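Local structure of 5'-nucleotidase SurE (Aquifex aeolicus, 2WQK) at residues L52-I57 with Y62-G67; P15-L20 with V32-R37; S110-G115 with S122-A127. The protein probably removes the phosphate group from nucleoside 5'-monophosphates with the aid of a divalent metal cation. All coordinates share one frame; numbering follows the deposited sequence. Where two conformers were deposited one is given.

Overall arrangement
Contacts 1, 2 and 3 all involve strands of one mixed sheet, at different depths. Contact 3 lies near the centre of the chain and contact 2 is also buried; each lays a helix on a strand of its beta-alpha-beta unit, through small or aliphatic groups and without a hydrogen bond between its segments. Contact 1 is a hairpin, partly buried, tied by backbone hydrogen bonds and mixing apolar, aromatic and charged side chains. Contacts 1 and 2 join because 61-64 and 29-35 are neighbouring strands, with Tyr62 N 2.8 Å from Val32 O. Leu20 and Phe125 pack between contacts 2 and 3, whereas contacts 1 and 3 do not touch but both meet the second subunit.

Contact 1 (L52-I57 with Y62-G67); sequences LKMRKI and YTVIDG
Tyr62 sets its ring obliquely against the aliphatic part of Lys56, with CE1 3.6 Å from Lys56 CB. Lys56 CG lies anti to the backbone N (chi1 -178°) and the chain runs on extended, bringing CD to 4.0 Å from Tyr62 OH while the amine leads away; this is the loose, solvent side. Met54 SD stands 5.5 Å from the centroid of the Tyr62 ring and 46° off its normal, an oblique Met-aromatic contact. A serine in place of Tyr62 removes the ring beside Met54 SD and would probably leave the methylenes of Lys56 free to swing.

The two segments form a beta hairpin, strand 52-58 with strand 61-64. Its hydrogen-bonded pair is Arg55 with Thr63: Arg55 N gives to Thr63 O at 2.8 Å and Thr63 N to Arg55 O at 2.9 Å, each with an N-H...O angle of 167°. The tight side is built round Val64, whose CG2 is 4.0 Å from Met54 SD and whose CG1 is 4.0 Å from Leu52 CB; Val64 and Met54 rest on Val33, and Leu52, Met54 and Tyr62 on helix 69-80. Thr63 OG1 donates to Ala34 O of strand 29-35. A type II turn runs from Val64 to Gly67, and a water bridges Lys53 N and Ile65 O. Leu52 and Lys53 pair with a strand of the second subunit, continuing the sheet; Lys53 NZ bonds Thr49 O of the third subunit.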
ATOM      1  N   LEU A  52       4.277   1.577  16.905  1.00 15.61           N
ATOM      2  CA  LEU A  52       5.243   2.223  16.045  1.00 16.04           C
ATOM      3  C   LEU A  52       6.650   2.008  16.588  1.00 15.56           C
ATOM      4  O   LEU A  52       6.909   2.309  17.749  1.00 15.64           O
ATOM      5  CB  LEU A  52       4.943   3.720  15.989  1.00 16.38           C
ATOM      6  CG  LEU A  52       3.632   4.108  15.288  1.00 19.48           C
ATOM      7  CD1 LEU A  52       3.254   5.554  15.657  1.00 21.47           C
ATOM      8  CD2 LEU A  52       3.749   3.883  13.803  1.00 20.94           C
ATOM      9  N   LYS A  53       7.529   1.480  15.754  1.00 15.65           N
ATOM     10  CA  LYS A  53       8.929   1.383  16.130  1.00 16.08           C
ATOM     11  C   LYS A  53       9.569   2.756  15.928  1.00 16.51           C
ATOM     12  O   LYS A  53       9.345   3.411  14.920  1.00 16.04           O
ATOM     13  CB  LYS A  53       9.648   0.366  15.273  1.00 17.59           C
ATOM     14  CG  LYS A  53       9.143  -1.070  15.408  1.00 20.07           C
ATOM     15  CD  LYS A  53      10.132  -2.043  14.743  1.00 24.63           C
ATOM     16  CE  LYS A  53      10.163  -1.935  13.248  1.00 26.53           C
ATOM     17  NZ  LYS A  53      11.065  -2.979  12.691  1.00 27.27           N
ATOM     18  N   MET A  54      10.402   3.152  16.880  1.00 17.90           N
ATOM     19  CA  MET A  54      11.169   4.403  16.705  1.00 17.86           C
ATOM     20  C   MET A  54      12.605   4.088  17.039  1.00 19.34           C
ATOM     21  O   MET A  54      12.866   3.515  18.108  1.00 21.13           O
ATOM     22  CB  MET A  54      10.585   5.560  17.543  1.00 19.37           C
ATOM     23  CG  MET A  54      11.335   6.932  17.364  1.00 18.20           C
ATOM     24  SD  MET A  54      10.466   8.310  18.128  1.00 21.55           S
ATOM     25  CE  MET A  54      10.073   7.734  19.761  1.00 20.31           C
ATOM     26  N   ARG A  55      13.490   4.439  16.104  1.00 18.09           N
ATOM     27  CA  ARG A  55      14.911   4.072  16.140  0.50 19.19           C
ATOM     28  C   ARG A  55      15.771   5.326  16.177  1.00 18.94           C
ATOM     29  O   ARG A  55      15.537   6.264  15.407  1.00 17.50           O
ATOM     30  CB  ARG A  55      15.270   3.324  14.855  0.50 20.30           C
ATOM     31  CG  ARG A  55      14.669   1.939  14.752  0.50 22.19           C
ATOM     32  CD  ARG A  55      15.441   0.961  15.616  0.50 24.66           C
ATOM     33  NE  ARG A  55      14.866  -0.379  15.583  0.50 26.72           N
ATOM     34  CZ  ARG A  55      13.773  -0.746  16.239  0.50 25.98           C
ATOM     35  NH1 ARG A  55      13.095   0.115  16.992  0.50 25.24           N
ATOM     36  NH2 ARG A  55      13.358  -1.987  16.126  0.50 27.51           N
ATOM     37  N   LYS A  56      16.801   5.311  17.025  1.00 19.57           N
ATOM     38  CA  LYS A  56      17.746   6.414  17.099  1.00 19.91           C
ATOM     39  C   LYS A  56      18.804   6.245  16.004  1.00 20.99           C
ATOM     40  O   LYS A  56      19.506   5.194  15.948  1.00 23.73           O
ATOM     41  CB  LYS A  56      18.388   6.448  18.497  1.00 20.38           C
ATOM     42  CG  LYS A  56      19.337   7.588  18.660  1.00 21.40           C
ATOM     43  CD  LYS A  56      19.902   7.605  20.082  1.00 26.63           C
ATOM     44  CE  LYS A  56      20.893   8.756  20.284  1.00 29.61           C
ATOM     45  NZ  LYS A  56      21.558   8.660  21.604  1.00 32.70           N
ATOM     46  N   ILE A  57      18.921   7.236  15.134  1.00 21.20           N
ATOM     47  CA  ILE A  57      19.928   7.239  14.082  1.00 22.36           C
ATOM     48  C   ILE A  57      21.213   7.903  14.621  1.00 21.81           C
ATOM     49  O   ILE A  57      22.346   7.430  14.365  1.00 23.99           O
ATOM     50  CB  ILE A  57      19.450   7.965  12.839  1.00 22.97           C
ATOM     51  CG1 ILE A  57      18.216   7.244  12.221  1.00 25.56           C
ATOM     52  CG2 ILE A  57      20.583   8.111  11.797  1.00 26.02           C
ATOM     53  CD1 ILE A  57      17.597   8.065  11.216  1.00 29.24           C
ATOM     54  N   TYR A  62      15.958  10.797  15.029  1.00 14.26           N
ATOM     55  CA  TYR A  62      15.181   9.564  15.200  1.00 14.17           C
ATOM     56  C   TYR A  62      14.324   9.326  13.979  1.00 13.40           C
ATOM     57  O   TYR A  62      13.929  10.266  13.284  1.00 13.32           O
ATOM     58  CB  TYR A  62      14.233   9.690  16.373  1.00 14.91           C
ATOM     59  CG  TYR A  62      14.951   9.782  17.687  1.00 16.51           C
ATOM     60  CD1 TYR A  62      15.151   8.633  18.475  1.00 17.59           C
ATOM     61  CD2 TYR A  62      15.431  11.004  18.133  1.00 16.82           C
ATOM     62  CE1 TYR A  62      15.837   8.727  19.694  1.00 20.80           C
ATOM     63  CE2 TYR A  62      16.147  11.094  19.334  1.00 18.73           C
ATOM     64  CZ  TYR A  62      16.322   9.960  20.111  1.00 18.45           C
ATOM     65  OH  TYR A  62      17.026  10.093  21.304  1.00 25.38           O
ATOM     66  N   THR A  63      14.060   8.057  13.717  1.00 13.33           N
ATOM     67  CA  THR A  63      13.079   7.732  12.693  1.00 14.27           C
ATOM     68  C   THR A  63      11.973   6.881  13.280  1.00 14.38           C
ATOM     69  O   THR A  63      12.204   6.020  14.137  1.00 15.18           O
ATOM     70  CB  THR A  63      13.708   7.007  11.473  1.00 14.93           C
ATOM     71  OG1 THR A  63      12.721   6.839  10.437  1.00 16.52           O
ATOM     72  CG2 THR A  63      14.376   5.643  11.817  1.00 15.68           C
ATOM     73  N   VAL A  64      10.762   7.129  12.765  1.00 13.43           N
ATOM     74  CA  VAL A  64       9.601   6.338  13.117  1.00 14.44           C
ATOM     75  C   VAL A  64       9.287   5.437  11.895  1.00 14.67           C
ATOM     76  O   VAL A  64       9.029   5.913  10.782  1.00 15.45           O
ATOM     77  CB  VAL A  64       8.350   7.197  13.493  1.00 14.65           C
ATOM     78  CG1 VAL A  64       7.193   6.269  13.904  1.00 16.03           C
ATOM     79  CG2 VAL A  64       8.647   8.184  14.622  1.00 16.08           C
ATOM     80  N   ILE A  65       9.375   4.133  12.114  1.00 15.99           N
ATOM     81  CA  ILE A  65       9.226   3.168  11.041  1.00 17.18           C
ATOM     82  C   ILE A  65       7.760   3.134  10.564  1.00 17.12           C
ATOM     83  O   ILE A  65       6.859   2.849  11.328  1.00 17.74           O
ATOM     84  CB  ILE A  65       9.693   1.757  11.487  1.00 17.59           C
ATOM     85  CG1 ILE A  65      11.150   1.832  12.010  1.00 20.82           C
ATOM     86  CG2 ILE A  65       9.577   0.789  10.308  1.00 19.25           C
ATOM     87  CD1 ILE A  65      12.116   2.374  11.023  1.00 24.79           C
ATOM     88  N   ASP A  66       7.564   3.534   9.311  1.00 17.12           N
ATOM     89  CA  ASP A  66       6.236   3.704   8.725  1.00 18.46           C
ATOM     90  C   ASP A  66       5.367   4.711   9.522  1.00 18.01           C
ATOM     91  O   ASP A  66       4.131   4.651   9.514  1.00 20.13           O
ATOM     92  CB  ASP A  66       5.539   2.346   8.559  1.00 20.12           C
ATOM     93  CG  ASP A  66       4.409   2.410   7.571  1.00 22.66           C
ATOM     94  OD1 ASP A  66       4.464   3.261   6.664  1.00 23.59           O
ATOM     95  OD2 ASP A  66       3.433   1.642   7.736  1.00 28.97           O
ATOM     96  N   GLY A  67       6.013   5.698  10.158  1.00 16.36           N
ATOM     97  CA  GLY A  67       5.324   6.723  10.950  1.00 15.85           C
ATOM     98  C   GLY A  67       4.946   7.906  10.088  1.00 15.21           C
ATOM     99  O   GLY A  67       5.776   8.445   9.363  1.00 16.43           O
TER
HETATM  100  O   HOH W   1       6.625   0.822  13.168  1.00 19.56           O

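Contact 2 (P15-L20 with V32-R37); sequences PGINAL and VVAPDR
Ile17 meets Val32 and Ala34 with aliphatic carbons alone, and the flat groups of these segments lie beyond that meeting, at Asp36 and Arg37. The Arg37 guanidinium has the Asp36 carboxylate at its edge, in plane, and grips it side-on with two nitrogens. Arg37 NH2 meets Asp36 OD2 at 3.0 Å, on the syn lone pair of that oxygen; Arg37 NE reaches Asp36 OD1 at 2.9 Å, also from the syn side but 31° out of the carboxylate plane. Asp36 OD1 has a second donor in Asp66 N, so the salt bridge is tied to the turn after strand 61-64.

The meeting itself is narrow, burying 93 Å² in all. Ile17 CD1 makes both contacts, at 3.8 Å to Ala34 CB and 3.9 Å to Val32 CG1, the isoleucine and Val32 reaching toward each other tip to tip. With CG1 anti to the backbone N (chi1 -163°) and chi2 also extended, the isoleucine and the Val32 branch together bridge the 8.6 Å between the Ile17 and Val32 CA atoms.

Helix 15-24 and strand 29-35 close a beta-alpha-beta unit that starts with strand 3-7, whose Leu6 packs against Ile17, Leu20 and Val32. Within the sheet, strand 29-35 runs between strands 3-7 and 61-64, while helix 135-152 meets helix 15-24 through Phe135, against Pro15 and Ala19, and Cys142, against Leu20.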
ATOM      1  N   PRO A  15      17.125  14.928   1.058  1.00 15.91           N
ATOM      2  CA  PRO A  15      17.980  16.123   1.064  1.00 15.76           C
ATOM      3  C   PRO A  15      17.288  17.374   1.668  1.00 14.53           C
ATOM      4  O   PRO A  15      17.925  18.260   2.212  1.00 15.96           O
ATOM      5  CB  PRO A  15      18.287  16.351  -0.414  1.00 16.45           C
ATOM      6  CG  PRO A  15      17.194  15.627  -1.136  1.00 18.37           C
ATOM      7  CD  PRO A  15      16.889  14.424  -0.311  1.00 16.82           C
ATOM      8  N   GLY A  16      15.958  17.453   1.586  1.00 14.58           N
ATOM      9  CA  GLY A  16      15.248  18.621   2.078  1.00 13.33           C
ATOM     10  C   GLY A  16      15.288  18.727   3.597  1.00 12.77           C
ATOM     11  O   GLY A  16      15.458  19.817   4.121  1.00 14.11           O
ATOM     12  N   ILE A  17      15.054  17.624   4.296  1.00 12.76           N
ATOM     13  CA  ILE A  17      15.037  17.655   5.765  1.00 12.26           C
ATOM     14  C   ILE A  17      16.467  17.861   6.269  1.00 13.62           C
ATOM     15  O   ILE A  17      16.699  18.580   7.229  1.00 14.21           O
ATOM     16  CB  ILE A  17      14.354  16.428   6.422  1.00 11.81           C
ATOM     17  CG1 ILE A  17      14.028  16.736   7.863  1.00 12.59           C
ATOM     18  CG2 ILE A  17      15.103  15.125   6.214  1.00 12.60           C
ATOM     19  CD1 ILE A  17      13.326  15.666   8.618  1.00 12.23           C
ATOM     20  N   ASN A  18      17.412  17.233   5.584  1.00 13.29           N
ATOM     21  CA  ASN A  18      18.810  17.349   6.047  1.00 14.04           C
ATOM     22  C   ASN A  18      19.360  18.758   5.806  1.00 13.60           C
ATOM     23  O   ASN A  18      20.067  19.306   6.670  1.00 14.66           O
ATOM     24  CB  ASN A  18      19.638  16.258   5.453  1.00 14.64           C
ATOM     25  CG  ASN A  18      19.389  14.946   6.140  1.00 16.47           C
ATOM     26  OD1 ASN A  18      19.888  14.721   7.264  1.00 18.47           O
ATOM     27  ND2 ASN A  18      18.538  14.082   5.522  1.00 16.02           N
ATOM     28  N   ALA A  19      19.023  19.358   4.660  1.00 14.14           N
ATOM     29  CA  ALA A  19      19.439  20.746   4.402  1.00 14.35           C
ATOM     30  C   ALA A  19      18.895  21.683   5.472  1.00 13.94           C
ATOM     31  O   ALA A  19      19.593  22.585   5.963  1.00 15.18           O
ATOM     32  CB  ALA A  19      19.022  21.243   3.000  1.00 16.26           C
ATOM     33  N   LEU A  20      17.621  21.503   5.810  1.00 13.16           N
ATOM     34  CA  LEU A  20      16.998  22.382   6.778  1.00 13.01           C
ATOM     35  C   LEU A  20      17.629  22.159   8.161  1.00 14.05           C
ATOM     36  O   LEU A  20      17.896  23.124   8.882  1.00 15.01           O
ATOM     37  CB  LEU A  20      15.482  22.160   6.788  1.00 12.80           C
ATOM     38  CG  LEU A  20      14.652  23.089   7.654  1.00 13.20           C
ATOM     39  CD1 LEU A  20      14.935  24.576   7.388  1.00 15.05           C
ATOM     40  CD2 LEU A  20      13.160  22.721   7.480  1.00 13.79           C
ATOM     41  N   VAL A  32      15.270  15.923  15.262  1.00 12.71           N
ATOM     42  CA  VAL A  32      14.584  15.357  14.078  1.00 12.82           C
ATOM     43  C   VAL A  32      13.871  14.084  14.480  1.00 13.10           C
ATOM     44  O   VAL A  32      14.460  13.183  15.089  1.00 14.01           O
ATOM     45  CB  VAL A  32      15.559  14.989  12.957  1.00 13.25           C
ATOM     46  CG1 VAL A  32      14.930  14.138  11.813  1.00 16.19           C
ATOM     47  CG2 VAL A  32      16.178  16.252  12.398  1.00 16.37           C
ATOM     48  N   VAL A  33      12.607  13.993  14.066  1.00 12.76           N
ATOM     49  CA  VAL A  33      11.870  12.723  14.154  1.00 12.66           C
ATOM     50  C   VAL A  33      11.150  12.646  12.800  1.00 11.72           C
ATOM     51  O   VAL A  33      10.305  13.505  12.502  1.00 12.95           O
ATOM     52  CB  VAL A  33      10.851  12.700  15.328  1.00 12.33           C
ATOM     53  CG1 VAL A  33      10.165  11.343  15.423  1.00 13.09           C
ATOM     54  CG2 VAL A  33      11.574  13.043  16.648  1.00 14.32           C
ATOM     55  N   ALA A  34      11.519  11.660  11.995  1.00 12.40           N
ATOM     56  CA  ALA A  34      10.983  11.631  10.615  1.00 12.86           C
ATOM     57  C   ALA A  34      10.701  10.183  10.161  1.00 13.10           C
ATOM     58  O   ALA A  34      11.267   9.211  10.693  1.00 12.71           O
ATOM     59  CB  ALA A  34      11.967  12.307   9.665  1.00 14.35           C
ATOM     60  N   PRO A  35       9.808  10.039   9.174  1.00 13.96           N
ATOM     61  CA  PRO A  35       9.530   8.699   8.682  1.00 14.38           C
ATOM     62  C   PRO A  35      10.760   7.996   8.083  1.00 14.53           C
ATOM     63  O   PRO A  35      11.720   8.647   7.661  1.00 15.17           O
ATOM     64  CB  PRO A  35       8.464   8.932   7.581  1.00 14.67           C
ATOM     65  CG  PRO A  35       7.873  10.308   7.870  1.00 15.66           C
ATOM     66  CD  PRO A  35       9.052  11.091   8.474  1.00 14.07           C
ATOM     67  N   ASP A  36      10.715   6.670   8.019  1.00 15.99           N
ATOM     68  CA  ASP A  36      11.805   5.908   7.424  1.00 17.53           C
ATOM     69  C   ASP A  36      11.640   5.693   5.891  1.00 17.37           C
ATOM     70  O   ASP A  36      12.391   4.952   5.287  1.00 18.98           O
ATOM     71  CB  ASP A  36      11.940   4.551   8.105  1.00 18.11           C
ATOM     72  CG  ASP A  36      10.823   3.607   7.722  1.00 19.30           C
ATOM     73  OD1 ASP A  36       9.698   4.116   7.524  1.00 19.95           O
ATOM     74  OD2 ASP A  36      11.087   2.380   7.644  1.00 23.40           O
ATOM     75  N   ARG A  37      10.625   6.331   5.287  1.00 16.65           N
ATOM     76  CA  ARG A  37      10.262   6.124   3.881  1.00 17.98           C
ATOM     77  C   ARG A  37       9.429   7.314   3.441  1.00 17.23           C
ATOM     78  O   ARG A  37       8.920   8.091   4.239  1.00 17.68           O
ATOM     79  CB  ARG A  37       9.453   4.844   3.658  1.00 18.60           C
ATOM     80  CG  ARG A  37       8.071   4.851   4.286  1.00 19.89           C
ATOM     81  CD  ARG A  37       7.490   3.439   4.488  1.00 23.19           C
ATOM     82  NE  ARG A  37       8.224   2.671   5.498  1.00 23.74           N
ATOM     83  CZ  ARG A  37       8.051   1.377   5.756  1.00 26.68           C
ATOM     84  NH1 ARG A  37       7.189   0.649   5.050  1.00 28.47           N
ATOM     85  NH2 ARG A  37       8.756   0.808   6.709  1.00 27.21           N
TER

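Contact 3 (S110-G115 with S122-A127); sequences SGAMEG and SIAFSA
Ala112 and Ser122 carry most of this contact, in which helix 107-117 returns over the strand that follows it in the beta-alpha-beta unit 88-94, 107-117, 122-128. The short axes run nearly antiparallel, at 174°, and approach to 6.9 Å, a separation that the small side chains between them make possible.

Ala112 points its methyl at the peptide link between Ile123 and Ala124: CB is 3.7 Å from both Ile123 C and Ala124 N. It also stands 4.0 Å from Ala124 CB, one of two side chains the strand turns toward the helix. The other is Ser122, whose CB presses on the helix backbone, 3.1 Å from Ala112 O. Gly115, one turn further on, leaves room for the serine hydroxyl; a beta carbon on this glycine would fall 2.3 Å from Ser122 OG, a clash.

The strand's alternation sends Ile123 and Phe125 to the opposite face, where Ile123 CG2 sits over one face of the Phe125 ring, offset toward the rim, and both side chains pack on helix 135-152, so that strand 122-128 is enclosed between two helices. On the far side of helix 107-117, Glu114 points away from the strand, hydrogen-bonds His74 and, on the second subunit, Tyr105, and makes a salt bridge to Arg183 there. The Ala124 side chain is about 8 Å from that of Asn94, which binds the sodium ion together with Asp10 and Ser40.

No hydrogen bond joins the two segments. Ser122 OG, placed anti to its own carbonyl carbon (chi1 -51°), lies 3.3 Å from Gly115 C and makes its hydrogen bond to Ile120 O, just before the strand.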
ATOM      1  N   SER A 110       0.424  18.751   7.141  1.00 11.03           N
ATOM      2  CA  SER A 110      -0.229  18.141   8.305  1.00 11.50           C
ATOM      3  C   SER A 110       0.725  18.004   9.505  1.00 11.00           C
ATOM      4  O   SER A 110       0.281  18.131  10.662  1.00 12.47           O
ATOM      5  CB  SER A 110      -0.859  16.795   7.933  1.00 15.52           C
ATOM      6  OG  SER A 110       0.076  15.821   7.644  1.00 20.33           O
ATOM      7  N   GLY A 111       2.025  17.828   9.235  1.00 11.66           N
ATOM      8  CA  GLY A 111       3.000  17.836  10.350  1.00 12.09           C
ATOM      9  C   GLY A 111       2.966  19.169  11.097  1.00 11.28           C
ATOM     10  O   GLY A 111       2.956  19.213  12.337  1.00 12.59           O
ATOM     11  N   ALA A 112       2.981  20.277  10.353  1.00 11.23           N
ATOM     12  CA  ALA A 112       2.908  21.601  10.995  1.00 11.09           C
ATOM     13  C   ALA A 112       1.551  21.783  11.711  1.00 10.68           C
ATOM     14  O   ALA A 112       1.482  22.281  12.827  1.00 12.04           O
ATOM     15  CB  ALA A 112       3.171  22.730  10.020  1.00 10.76           C
ATOM     16  N   MET A 113       0.467  21.332  11.072  1.00 10.54           N
ATOM     17  CA  MET A 113      -0.841  21.384  11.707  1.00 10.39           C
ATOM     18  C   MET A 113      -0.863  20.690  13.055  1.00  9.96           C
ATOM     19  O   MET A 113      -1.371  21.234  14.001  1.00 11.19           O
ATOM     20  CB  MET A 113      -1.900  20.778  10.764  1.00 11.71           C
ATOM     21  CG  MET A 113      -3.316  20.907  11.305  1.00 13.82           C
ATOM     22  SD  MET A 113      -4.491  19.885  10.380  1.00 16.39           S
ATOM     23  CE  MET A 113      -3.930  18.251  10.883  1.00 16.75           C
ATOM     24  N   GLU A 114      -0.275  19.511  13.094  1.00 10.37           N
ATOM     25  CA  GLU A 114      -0.216  18.736  14.341  1.00 10.67           C
ATOM     26  C   GLU A 114       0.558  19.476  15.439  1.00 10.41           C
ATOM     27  O   GLU A 114       0.188  19.456  16.624  1.00 12.45           O
ATOM     28  CB  GLU A 114       0.324  17.325  14.105  1.00 10.55           C
ATOM     29  CG  GLU A 114      -0.616  16.478  13.281  1.00 12.87           C
ATOM     30  CD  GLU A 114      -1.928  16.086  13.994  1.00 14.64           C
ATOM     31  OE1 GLU A 114      -2.041  16.203  15.232  1.00 14.32           O
ATOM     32  OE2 GLU A 114      -2.860  15.638  13.285  1.00 15.11           O
ATOM     33  N   GLY A 115       1.651  20.113  15.043  1.00 10.74           N
ATOM     34  CA  GLY A 115       2.346  20.941  16.040  1.00 11.32           C
ATOM     35  C   GLY A 115       1.437  21.992  16.633  1.00 11.02           C
ATOM     36  O   GLY A 115       1.386  22.162  17.847  1.00 12.61           O
ATOM     37  N   SER A 122       4.087  26.667  14.539  1.00 10.33           N
ATOM     38  CA  SER A 122       4.509  25.677  13.550  1.00 10.46           C
ATOM     39  C   SER A 122       4.555  26.222  12.131  1.00 10.45           C
ATOM     40  O   SER A 122       3.777  27.098  11.782  1.00 11.33           O
ATOM     41  CB  SER A 122       3.666  24.408  13.607  1.00 11.43           C
ATOM     42  OG  SER A 122       3.561  23.858  14.912  1.00 13.41           O
ATOM     43  N   ILE A 123       5.466  25.667  11.331  1.00  9.51           N
ATOM     44  CA  ILE A 123       5.702  26.114   9.959  1.00  9.12           C
ATOM     45  C   ILE A 123       6.014  24.913   9.095  1.00  9.01           C
ATOM     46  O   ILE A 123       6.787  24.034   9.489  1.00  9.26           O
ATOM     47  CB  ILE A 123       6.941  27.067   9.870  1.00  9.02           C
ATOM     48  CG1 ILE A 123       6.869  28.188  10.888  1.00 10.72           C
ATOM     49  CG2 ILE A 123       7.080  27.586   8.487  1.00 11.13           C
ATOM     50  CD1 ILE A 123       8.162  29.065  10.940  1.00 12.23           C
ATOM     51  N   ALA A 124       5.376  24.889   7.925  1.00  9.55           N
ATOM     52  CA  ALA A 124       5.647  23.897   6.855  1.00  9.77           C
ATOM     53  C   ALA A 124       6.480  24.606   5.765  1.00  9.42           C
ATOM     54  O   ALA A 124       6.147  25.749   5.423  1.00 10.48           O
ATOM     55  CB  ALA A 124       4.336  23.382   6.214  1.00 10.96           C
ATOM     56  N   PHE A 125       7.497  23.911   5.218  1.00  9.98           N
ATOM     57  CA  PHE A 125       8.307  24.455   4.132  1.00  9.99           C
ATOM     58  C   PHE A 125       8.295  23.444   2.991  1.00 10.50           C
ATOM     59  O   PHE A 125       8.576  22.253   3.200  1.00 11.20           O
ATOM     60  CB  PHE A 125       9.767  24.564   4.604  1.00 10.37           C
ATOM     61  CG  PHE A 125       9.988  25.546   5.745  1.00 11.26           C
ATOM     62  CD1 PHE A 125      10.032  26.912   5.495  1.00 12.97           C
ATOM     63  CD2 PHE A 125      10.228  25.111   7.039  1.00 12.44           C
ATOM     64  CE1 PHE A 125      10.264  27.819   6.526  1.00 14.05           C
ATOM     65  CE2 PHE A 125      10.472  26.031   8.066  1.00 14.54           C
ATOM     66  CZ  PHE A 125      10.488  27.352   7.804  1.00 14.19           C
ATOM     67  N   SER A 126       8.031  23.947   1.784  1.00 11.12           N
ATOM     68  CA  SER A 126       8.006  23.135   0.565  1.00 11.71           C
ATOM     69  C   SER A 126       8.745  23.867  -0.552  1.00 12.22           C
ATOM     70  O   SER A 126       8.669  25.080  -0.636  1.00 12.99           O
ATOM     71  CB  SER A 126       6.550  22.889   0.138  1.00 11.23           C
ATOM     72  OG  SER A 126       5.864  22.214   1.170  1.00 11.88           O
ATOM     73  N   ALA A 127       9.456  23.084  -1.374  1.00 13.29           N
ATOM     74  CA  ALA A 127      10.197  23.581  -2.546  1.00 13.96           C
ATOM     75  C   ALA A 127       9.319  23.600  -3.809  1.00 15.42           C
ATOM     76  O   ALA A 127       8.788  22.558  -4.198  1.00 16.29           O
ATOM     77  CB  ALA A 127      11.435  22.677  -2.796  1.00 13.89           C
TER